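Local coordinates for protein leucyl-tRNA synthetase subunit alpha (Aquifex aeolicus, PDB 3PZ5) that forms the CP1 editing domain of leucyl-tRNA synthetase, which probably removes wrongly attached amino acids from tRNA by hydrolysing the ester bond, at residues I24-F29 with T122-C127; L44-P49 with V110-Y115; E164-L169 with D179-K184. The protein carries 1 engineered substitution. One frame throughout, in Å; residues are numbered along the deposited sequence.

Contact 1 of 3, residues I24-F29 with T122-C127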
loop_
_atom_site.group_PDB
_atom_site.type_symbol
_atom_site.label_atom_id
_atom_site.label_comp_id
_atom_site.label_asym_id
_atom_site.label_seq_id
_atom_site.Cartn_x
_atom_site.Cartn_y
_atom_site.Cartn_z
ATOM N N ILE A 24 9.071 8.678 -11.692
ATOM C CA ILE A 24 7.674 8.619 -11.271
ATOM C C ILE A 24 7.614 8.179 -9.812
ATOM O O ILE A 24 8.316 7.255 -9.399
ATOM C CB ILE A 24 6.833 7.636 -12.146
ATOM C CG1 ILE A 24 6.876 8.047 -13.625
ATOM C CG2 ILE A 24 5.385 7.561 -11.647
ATOM C CD1 ILE A 24 6.121 7.126 -14.553
ATOM N N TYR A 25 6.766 8.841 -9.038
ATOM C CA TYR A 25 6.528 8.448 -7.664
ATOM C C TYR A 25 5.034 8.384 -7.371
ATOM O O TYR A 25 4.230 9.011 -8.059
ATOM C CB TYR A 25 7.232 9.406 -6.693
ATOM C CG TYR A 25 6.727 10.835 -6.736
ATOM C CD1 TYR A 25 5.507 11.184 -6.147
ATOM C CD2 TYR A 25 7.478 11.845 -7.343
ATOM C CE1 TYR A 25 5.043 12.493 -6.171
ATOM C CE2 TYR A 25 7.020 13.162 -7.373
ATOM C CZ TYR A 25 5.802 13.477 -6.781
ATOM O OH TYR A 25 5.328 14.771 -6.801
ATOM N N ILE A 26 4.678 7.622 -6.343
ATOM C CA ILE A 26 3.296 7.490 -5.926
ATOM C C ILE A 26 3.151 8.050 -4.518
ATOM O O ILE A 26 3.669 7.488 -3.548
ATOM C CB ILE A 26 2.818 6.018 -5.976
ATOM C CG1 ILE A 26 2.912 5.469 -7.404
ATOM C CG2 ILE A 26 1.389 5.898 -5.452
ATOM C CD1 ILE A 26 2.892 3.947 -7.498
ATOM N N ASP A 27 2.465 9.180 -4.413
ATOM C CA ASP A 27 2.136 9.715 -3.113
ATOM C C ASP A 27 0.953 8.947 -2.554
ATOM O O ASP A 27 -0.002 8.633 -3.267
ATOM C CB ASP A 27 1.853 11.213 -3.179
ATOM C CG ASP A 27 3.125 12.050 -3.199
ATOM O OD1 ASP A 27 4.217 11.499 -2.930
ATOM O OD2 ASP A 27 3.032 13.268 -3.475
ATOM N N VAL A 28 1.046 8.637 -1.270
ATOM C CA VAL A 28 0.055 7.833 -0.589
ATOM C C VAL A 28 -0.331 8.539 0.702
ATOM O O VAL A 28 0.538 8.993 1.448
ATOM C CB VAL A 28 0.622 6.420 -0.295
ATOM C CG1 VAL A 28 -0.056 5.791 0.903
ATOM C CG2 VAL A 28 0.503 5.526 -1.524
ATOM N N PHE A 29 -1.631 8.650 0.951
ATOM C CA PHE A 29 -2.104 9.143 2.237
ATOM C C PHE A 29 -2.386 7.977 3.178
ATOM O O PHE A 29 -3.004 6.978 2.788
ATOM C CB PHE A 29 -3.356 10.015 2.089
ATOM C CG PHE A 29 -3.962 10.429 3.411
ATOM C CD1 PHE A 29 -3.477 11.538 4.096
ATOM C CD2 PHE A 29 -4.998 9.690 3.978
ATOM C CE1 PHE A 29 -4.022 11.911 5.319
ATOM C CE2 PHE A 29 -5.554 10.055 5.199
ATOM C CZ PHE A 29 -5.066 11.170 5.872
ATOM N N THR A 122 -5.221 10.117 -1.928
ATOM C CA THR A 122 -4.654 10.346 -3.252
ATOM C C THR A 122 -5.131 9.285 -4.249
ATOM O O THR A 122 -4.678 9.250 -5.394
ATOM C CB THR A 122 -3.109 10.350 -3.200
ATOM O OG1 THR A 122 -2.640 9.082 -2.726
ATOM C CG2 THR A 122 -2.602 11.451 -2.276
ATOM N N GLY A 123 -6.051 8.429 -3.809
ATOM C CA GLY A 123 -6.554 7.328 -4.631
ATOM C C GLY A 123 -5.544 6.202 -4.737
ATOM O O GLY A 123 -5.655 5.331 -5.600
ATOM N N ALA A 124 -4.555 6.234 -3.851
ATOM C CA ALA A 124 -3.457 5.279 -3.844
ATOM C C ALA A 124 -3.069 5.020 -2.400
ATOM O O ALA A 124 -3.001 5.953 -1.594
ATOM C CB ALA A 124 -2.278 5.831 -4.608
ATOM N N ILE A 125 -2.830 3.753 -2.067
ATOM C CA ILE A 125 -2.493 3.379 -0.691
ATOM C C ILE A 125 -1.255 2.488 -0.589
ATOM O O ILE A 125 -0.889 1.787 -1.540
ATOM C CB ILE A 125 -3.682 2.704 0.047
ATOM C CG1 ILE A 125 -4.082 1.391 -0.633
ATOM C CG2 ILE A 125 -4.864 3.668 0.176
ATOM C CD1 ILE A 125 -4.788 0.427 0.295
ATOM N N MET A 126 -0.604 2.544 0.568
ATOM C CA MET A 126 0.416 1.566 0.913
ATOM C C MET A 126 -0.286 0.442 1.667
ATOM O O MET A 126 -1.192 0.694 2.459
ATOM C CB MET A 126 1.541 2.189 1.751
ATOM C CG MET A 126 1.158 2.580 3.165
ATOM S SD MET A 126 2.544 3.204 4.132
ATOM C CE MET A 126 1.809 3.219 5.770
ATOM N N CYS A 127 0.118 -0.795 1.412
ATOM C CA CYS A 127 -0.605 -1.919 1.984
ATOM C C CYS A 127 0.151 -2.633 3.081
ATOM O O CYS A 127 1.256 -3.147 2.873
ATOM C CB CYS A 127 -1.040 -2.882 0.893
ATOM S SG CYS A 127 -2.094 -2.078 -0.311
HETATM O O HOH W 1 -4.455 7.881 -0.461
HETATM O O HOH W 2 -2.075 4.032 2.820
#

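Contact 2 of 3, residues L44-P49 with V110-Y115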
loop_
_atom_site.group_PDB
_atom_site.type_symbol
_atom_site.label_atom_id
_atom_site.label_comp_id
_atom_site.label_asym_id
_atom_site.label_seq_id
_atom_site.Cartn_x
_atom_site.Cartn_y
_atom_site.Cartn_z
ATOM N N LEU A 44 -3.131 1.021 -6.286
ATOM C CA LEU A 44 -3.771 2.185 -6.904
ATOM C C LEU A 44 -5.234 1.895 -7.210
ATOM O O LEU A 44 -5.580 0.783 -7.616
ATOM C CB LEU A 44 -3.069 2.573 -8.211
ATOM C CG LEU A 44 -1.559 2.809 -8.276
ATOM C CD1 LEU A 44 -1.162 3.190 -9.699
ATOM C CD2 LEU A 44 -1.109 3.877 -7.293
ATOM N N ALA A 45 -6.091 2.895 -7.034
ATOM C CA ALA A 45 -7.492 2.784 -7.437
ATOM C C ALA A 45 -7.558 2.522 -8.938
ATOM O O ALA A 45 -6.667 2.950 -9.674
ATOM C CB ALA A 45 -8.241 4.056 -7.090
ATOM N N PRO A 46 -8.601 1.811 -9.404
ATOM C CA PRO A 46 -8.706 1.524 -10.839
ATOM C C PRO A 46 -8.688 2.791 -11.700
ATOM O O PRO A 46 -8.084 2.791 -12.775
ATOM C CB PRO A 46 -10.053 0.809 -10.957
ATOM C CG PRO A 46 -10.284 0.220 -9.613
ATOM C CD PRO A 46 -9.708 1.201 -8.643
ATOM N N GLU A 47 -9.316 3.860 -11.212
ATOM C CA GLU A 47 -9.393 5.125 -11.935
ATOM C C GLU A 47 -8.115 5.961 -11.842
ATOM O O GLU A 47 -7.979 6.958 -12.556
ATOM C CB GLU A 47 -10.581 5.960 -11.444
ATOM C CG GLU A 47 -11.922 5.237 -11.443
ATOM C CD GLU A 47 -12.224 4.548 -10.116
ATOM O OE1 GLU A 47 -11.298 3.970 -9.499
ATOM O OE2 GLU A 47 -13.398 4.590 -9.690
ATOM N N HIS A 48 -7.187 5.562 -10.969
ATOM C CA HIS A 48 -5.945 6.318 -10.760
ATOM C C HIS A 48 -5.166 6.457 -12.069
ATOM O O HIS A 48 -4.889 5.460 -12.735
ATOM C CB HIS A 48 -5.075 5.670 -9.676
ATOM C CG HIS A 48 -3.958 6.542 -9.187
ATOM N ND1 HIS A 48 -2.828 6.800 -9.934
ATOM C CD2 HIS A 48 -3.795 7.210 -8.018
ATOM C CE1 HIS A 48 -2.022 7.594 -9.252
ATOM N NE2 HIS A 48 -2.584 7.855 -8.086
ATOM N N PRO A 49 -4.816 7.703 -12.439
ATOM C CA PRO A 49 -4.171 8.017 -13.717
ATOM C C PRO A 49 -2.861 7.276 -13.978
ATOM O O PRO A 49 -2.436 7.180 -15.130
ATOM C CB PRO A 49 -3.913 9.524 -13.613
ATOM C CG PRO A 49 -4.955 10.008 -12.701
ATOM C CD PRO A 49 -5.100 8.928 -11.671
ATOM N N VAL A 110 3.559 -3.086 -7.303
ATOM C CA VAL A 110 2.421 -2.185 -7.461
ATOM C C VAL A 110 1.248 -2.926 -8.104
ATOM O O VAL A 110 1.395 -3.579 -9.140
ATOM C CB VAL A 110 2.776 -0.914 -8.287
ATOM C CG1 VAL A 110 1.619 0.076 -8.272
ATOM C CG2 VAL A 110 4.032 -0.255 -7.751
ATOM N N TRP A 111 0.088 -2.818 -7.466
ATOM C CA TRP A 111 -1.140 -3.439 -7.940
ATOM C C TRP A 111 -2.245 -2.403 -8.071
ATOM O O TRP A 111 -2.147 -1.308 -7.523
ATOM C CB TRP A 111 -1.601 -4.504 -6.946
ATOM C CG TRP A 111 -0.845 -5.781 -7.002
ATOM C CD1 TRP A 111 0.458 -5.986 -6.637
ATOM C CD2 TRP A 111 -1.352 -7.054 -7.420
ATOM N NE1 TRP A 111 0.793 -7.304 -6.820
ATOM C CE2 TRP A 111 -0.299 -7.983 -7.299
ATOM C CE3 TRP A 111 -2.599 -7.501 -7.886
ATOM C CZ2 TRP A 111 -0.450 -9.336 -7.628
ATOM C CZ3 TRP A 111 -2.748 -8.845 -8.221
ATOM C CH2 TRP A 111 -1.680 -9.745 -8.089
ATOM N N SER A 112 -3.298 -2.765 -8.796
ATOM C CA SER A 112 -4.548 -2.011 -8.790
ATOM C C SER A 112 -5.658 -2.931 -8.289
ATOM O O SER A 112 -5.680 -4.115 -8.629
ATOM C CB SER A 112 -4.873 -1.473 -10.184
ATOM O OG SER A 112 -5.912 -0.510 -10.118
ATOM N N ALA A 113 -6.563 -2.400 -7.469
ATOM C CA ALA A 113 -7.584 -3.233 -6.827
ATOM C C ALA A 113 -8.920 -2.536 -6.639
ATOM O O ALA A 113 -8.983 -1.313 -6.493
ATOM C CB ALA A 113 -7.082 -3.761 -5.492
ATOM N N ASN A 114 -9.980 -3.342 -6.620
ATOM C CA ASN A 114 -11.353 -2.853 -6.529
ATOM C C ASN A 114 -11.697 -2.071 -5.258
ATOM O O ASN A 114 -12.460 -1.112 -5.307
ATOM C CB ASN A 114 -12.345 -4.012 -6.722
ATOM C CG ASN A 114 -12.230 -5.083 -5.649
ATOM O OD1 ASN A 114 -11.147 -5.340 -5.117
ATOM N ND2 ASN A 114 -13.353 -5.724 -5.337
ATOM N N TYR A 115 -11.118 -2.483 -4.132
ATOM C CA TYR A 115 -11.518 -1.984 -2.819
ATOM C C TYR A 115 -10.902 -0.632 -2.450
ATOM O O TYR A 115 -11.179 -0.087 -1.378
ATOM C CB TYR A 115 -11.214 -3.034 -1.744
ATOM C CG TYR A 115 -9.750 -3.156 -1.364
ATOM C CD1 TYR A 115 -9.245 -2.497 -0.241
ATOM C CD2 TYR A 115 -8.874 -3.938 -2.117
ATOM C CE1 TYR A 115 -7.908 -2.608 0.115
ATOM C CE2 TYR A 115 -7.534 -4.053 -1.768
ATOM C CZ TYR A 115 -7.058 -3.388 -0.650
ATOM O OH TYR A 115 -5.729 -3.500 -0.296
#

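Contact 3 of 3, residues E164-L169 with D179-K184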
loop_
_atom_site.group_PDB
_atom_site.type_symbol
_atom_site.label_atom_id
_atom_site.label_comp_id
_atom_site.label_asym_id
_atom_site.label_seq_id
_atom_site.Cartn_x
_atom_site.Cartn_y
_atom_site.Cartn_z
ATOM N N GLU A 164 -5.142 -4.167 14.193
ATOM C CA GLU A 164 -5.246 -2.762 13.820
ATOM C C GLU A 164 -5.061 -1.810 15.003
ATOM O O GLU A 164 -5.176 -0.596 14.844
ATOM C CB GLU A 164 -6.588 -2.498 13.125
ATOM C CG GLU A 164 -6.848 -3.362 11.882
ATOM C CD GLU A 164 -8.205 -3.093 11.239
ATOM O OE1 GLU A 164 -9.231 -3.103 11.956
ATOM O OE2 GLU A 164 -8.248 -2.882 10.009
ATOM N N GLY A 165 -4.760 -2.359 16.180
ATOM C CA GLY A 165 -4.598 -1.555 17.391
ATOM C C GLY A 165 -3.186 -1.056 17.665
ATOM O O GLY A 165 -2.287 -1.189 16.829
ATOM N N LYS A 166 -2.996 -0.486 18.855
ATOM C CA LYS A 166 -1.717 0.088 19.267
ATOM C C LYS A 166 -0.757 -0.978 19.769
ATOM O O LYS A 166 -1.180 -2.055 20.195
ATOM C CB LYS A 166 -1.932 1.141 20.355
ATOM C CG LYS A 166 -2.763 2.335 19.913
ATOM C CD LYS A 166 -3.285 3.124 21.105
ATOM C CE LYS A 166 -4.233 4.218 20.647
ATOM N NZ LYS A 166 -4.906 4.887 21.792
ATOM N N GLY A 167 0.535 -0.668 19.726
ATOM C CA GLY A 167 1.563 -1.601 20.166
ATOM C C GLY A 167 2.954 -1.001 20.209
ATOM O O GLY A 167 3.122 0.190 20.481
ATOM N N THR A 168 3.947 -1.843 19.946
ATOM C CA THR A 168 5.352 -1.455 20.010
ATOM C C THR A 168 6.049 -1.937 18.750
ATOM O O THR A 168 5.872 -3.083 18.338
ATOM C CB THR A 168 6.027 -2.031 21.272
ATOM O OG1 THR A 168 5.643 -1.242 22.401
ATOM C CG2 THR A 168 7.540 -1.996 21.158
ATOM N N LEU A 169 6.832 -1.055 18.137
ATOM C CA LEU A 169 7.397 -1.324 16.819
ATOM C C LEU A 169 8.425 -2.445 16.809
ATOM O O LEU A 169 9.245 -2.551 17.718
ATOM C CB LEU A 169 7.949 -0.046 16.178
ATOM C CG LEU A 169 6.946 0.685 15.271
ATOM C CD1 LEU A 169 5.779 1.271 16.054
ATOM C CD2 LEU A 169 7.618 1.762 14.436
ATOM N N ASP A 179 6.645 3.068 21.123
ATOM C CA ASP A 179 5.204 2.849 21.034
ATOM C C ASP A 179 4.672 3.480 19.747
ATOM O O ASP A 179 5.188 4.507 19.293
ATOM C CB ASP A 179 4.461 3.381 22.261
ATOM C CG ASP A 179 4.391 4.900 22.299
ATOM O OD1 ASP A 179 3.364 5.459 21.848
ATOM O OD2 ASP A 179 5.364 5.529 22.784
ATOM N N SER A 180 3.640 2.860 19.178
ATOM C CA SER A 180 3.145 3.178 17.834
ATOM C C SER A 180 2.585 4.591 17.637
ATOM O O SER A 180 2.740 5.165 16.560
ATOM C CB SER A 180 2.134 2.122 17.367
ATOM O OG SER A 180 1.043 2.001 18.263
ATOM N N GLU A 181 1.944 5.151 18.658
ATOM C CA GLU A 181 1.411 6.514 18.547
ATOM C C GLU A 181 2.519 7.570 18.553
ATOM O O GLU A 181 2.420 8.583 17.850
ATOM C CB GLU A 181 0.371 6.801 19.629
ATOM C CG GLU A 181 -0.940 6.033 19.452
ATOM C CD GLU A 181 -1.782 6.528 18.278
ATOM O OE1 GLU A 181 -2.049 7.749 18.187
ATOM O OE2 GLU A 181 -2.197 5.684 17.453
ATOM N N THR A 182 3.565 7.323 19.343
ATOM C CA THR A 182 4.775 8.147 19.342
ATOM C C THR A 182 5.520 7.991 18.013
ATOM O O THR A 182 6.019 8.972 17.451
ATOM C CB THR A 182 5.715 7.773 20.532
ATOM O OG1 THR A 182 5.128 8.194 21.771
ATOM C CG2 THR A 182 7.096 8.416 20.396
ATOM N N ALA A 183 5.578 6.755 17.518
ATOM C CA ALA A 183 6.290 6.421 16.282
ATOM C C ALA A 183 5.730 7.123 15.040
ATOM O O ALA A 183 6.477 7.417 14.108
ATOM C CB ALA A 183 6.303 4.916 16.079
ATOM N N LYS A 184 4.423 7.381 15.030
ATOM C CA LYS A 184 3.781 8.101 13.934
ATOM C C LYS A 184 4.486 9.420 13.645
ATOM O O LYS A 184 4.851 9.693 12.503
ATOM C CB LYS A 184 2.306 8.367 14.241
ATOM C CG LYS A 184 1.389 7.184 14.018
ATOM C CD LYS A 184 -0.027 7.523 14.433
ATOM C CE LYS A 184 -0.929 6.313 14.352
ATOM N NZ LYS A 184 -2.302 6.644 14.807
#

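Contact 1 of 3, residues I24-F29 with T122-C127
Thr122 holds OG1 between its backbone N and carbonyl carbon (chi1 61°), turning the hydroxyl onto Asp27, while Val28 sets CG1 anti to its backbone N (chi1 154°), which lays CG1 toward Met126 and CG2 toward Ala124. Two strands of the mixed sheet of the editing domain cross here: their axes pass 5.4 Å apart at 77°, and no backbone hydrogen bond joins the two strands. One direct hydrogen bond spans the crossing, from Thr122 OG1 to Asp27 O at 2.7 Å, the donor standing above the carbonyl plane. An alanine here would remove the hydroxyl and probably leave Asp27 O without its partner from the crossing strand. Val28 does most of the apolar work: CG1 lies 3.3 Å from Met126 N and CG2 3.5 Å from Ala124 O, so its methyls press on backbone as much as on side chains. Beside it, Ile26 CG2 meets Ala124 CB at 3.8 Å. The carboxylate of Asp27 leads away to a salt bridge with Arg15 of strand 12-18. Two waters bridge the backbones instead. Water 1 links Phe29 N, Thr122 N and Ala124 O; water 2 accepts from Met126 N and donates to Phe29 O at 3.1 Å.

Contact 2 of 3, residues L44-P49 with V110-Y115
Leu44, the last residue of its strand, pairs with Ser112 in a parallel bridge of the mixed sheet, after which the chain leaves through a type I turn toward helix 50-60. Leu44 N gives Trp111 O a nearly straight bond, 2.8 Å long with 164° at the hydrogen, in the carbonyl plane. The side chain of Leu44 lies on the same sheet face as that of Ser112, and its CG reaches Val110 CG1 at 4.2 Å. Leu44 O draws donors from two residues. Ser112 OG, anti to its own backbone N (chi1 -167°), donates to Leu44 O at 2.8 Å from above the carbonyl plane, and Ala113 N adds a weak bond to Leu44 O at 3.3 Å. The hydroxyl thus reinforces the backbone pairing just where the ladder ends. Ala45 opens the turn, its O accepting from His48 N at 3.0 Å. Pro46 then brings CG and CD of its ring against the other strand, CD being 3.4 Å from Ala113 O; Phe72 and Met76 of helix 66-78 also touch this proline. Glu47 turns its carboxylate to a salt bridge with Arg84. His48 folds back: ND1 accepts from Leu50 N, capping the start of the helix, while Leu44 CD2 sits 4.2 Å above the imidazole plane, over the ring centre.

Contact 3 of 3, residues E164-L169 with D179-K184
Leu169 and Ala183 meet methyl to methyl at the buried side of this contact. Both branches of the leucine straddle the alanine, CD1 at 3.7 Å and CD2 at 3.8 Å from Ala183 CB, and CD1 also rests against the backbone of Ser180, so the leucine fills the angle between strand 168-169 and the first turn of helix 180-193. Phe175 packs on the same leucine.

At the outer side the arrangement is different. Lys166 stretches its extended chain across the bent Glu181, with CE 3.9 Å from Glu181 CG, so the touch is made by methylenes. The carboxylate is instead engaged within the helix, where Glu181 OE2 receives Lys184 NZ at 2.8 Å in a salt bridge on its syn side, tilted out of the carboxylate plane.

Between these two pairs, Ser180 is the polar clasp. With OG placed between its backbone N and carbonyl carbon (chi1 57°), the hydroxyl accepts from Gly167 N at 3.1 Å in a bond of 165° at the hydrogen. Ser180 N returns a bond to Gly167 O at 3.0 Å, so both polar backbone atoms of the glycine are gripped by one residue.

Asp179 turns its carboxylate the other way, onto its own helix: Asp179 OD1 accepts from Thr182 N at 3.1 Å, from above the carboxylate plane, and OD2 takes Thr182 OG1. This is a side-chain N-cap. Separately, the single backbone bridge of Thr168 with Asp179 sets the helix start beside strand 168-169 of a two-stranded antiparallel sheet.

Contacts 1 and 2 both reach the mixed sheet, with centres 10 Å apart, and they touch: Gly123 O lies 2.9 Å from Ala45 N, probably hydrogen-bonded, and Ala124 CB packs on Leu44 CD2 at 3.5 Å. Strand 41-44, which ends in contact 2, pairs with strand 124-127 of contact 1 and with strand 107-113. Contact 2 is the more buried and uses direct backbone bonds, one of them weak, plus a serine hydroxyl; contact 1, partly buried, joins crossing strands through methyls, one hydroxyl and waters. Contact 3 is peripheral, about 28 Å from contact 2 between centres. It docks a helix start on a short strand, combining a small apolar patch, two serine-glycine hydrogen bonds and charged side chains at its outer side.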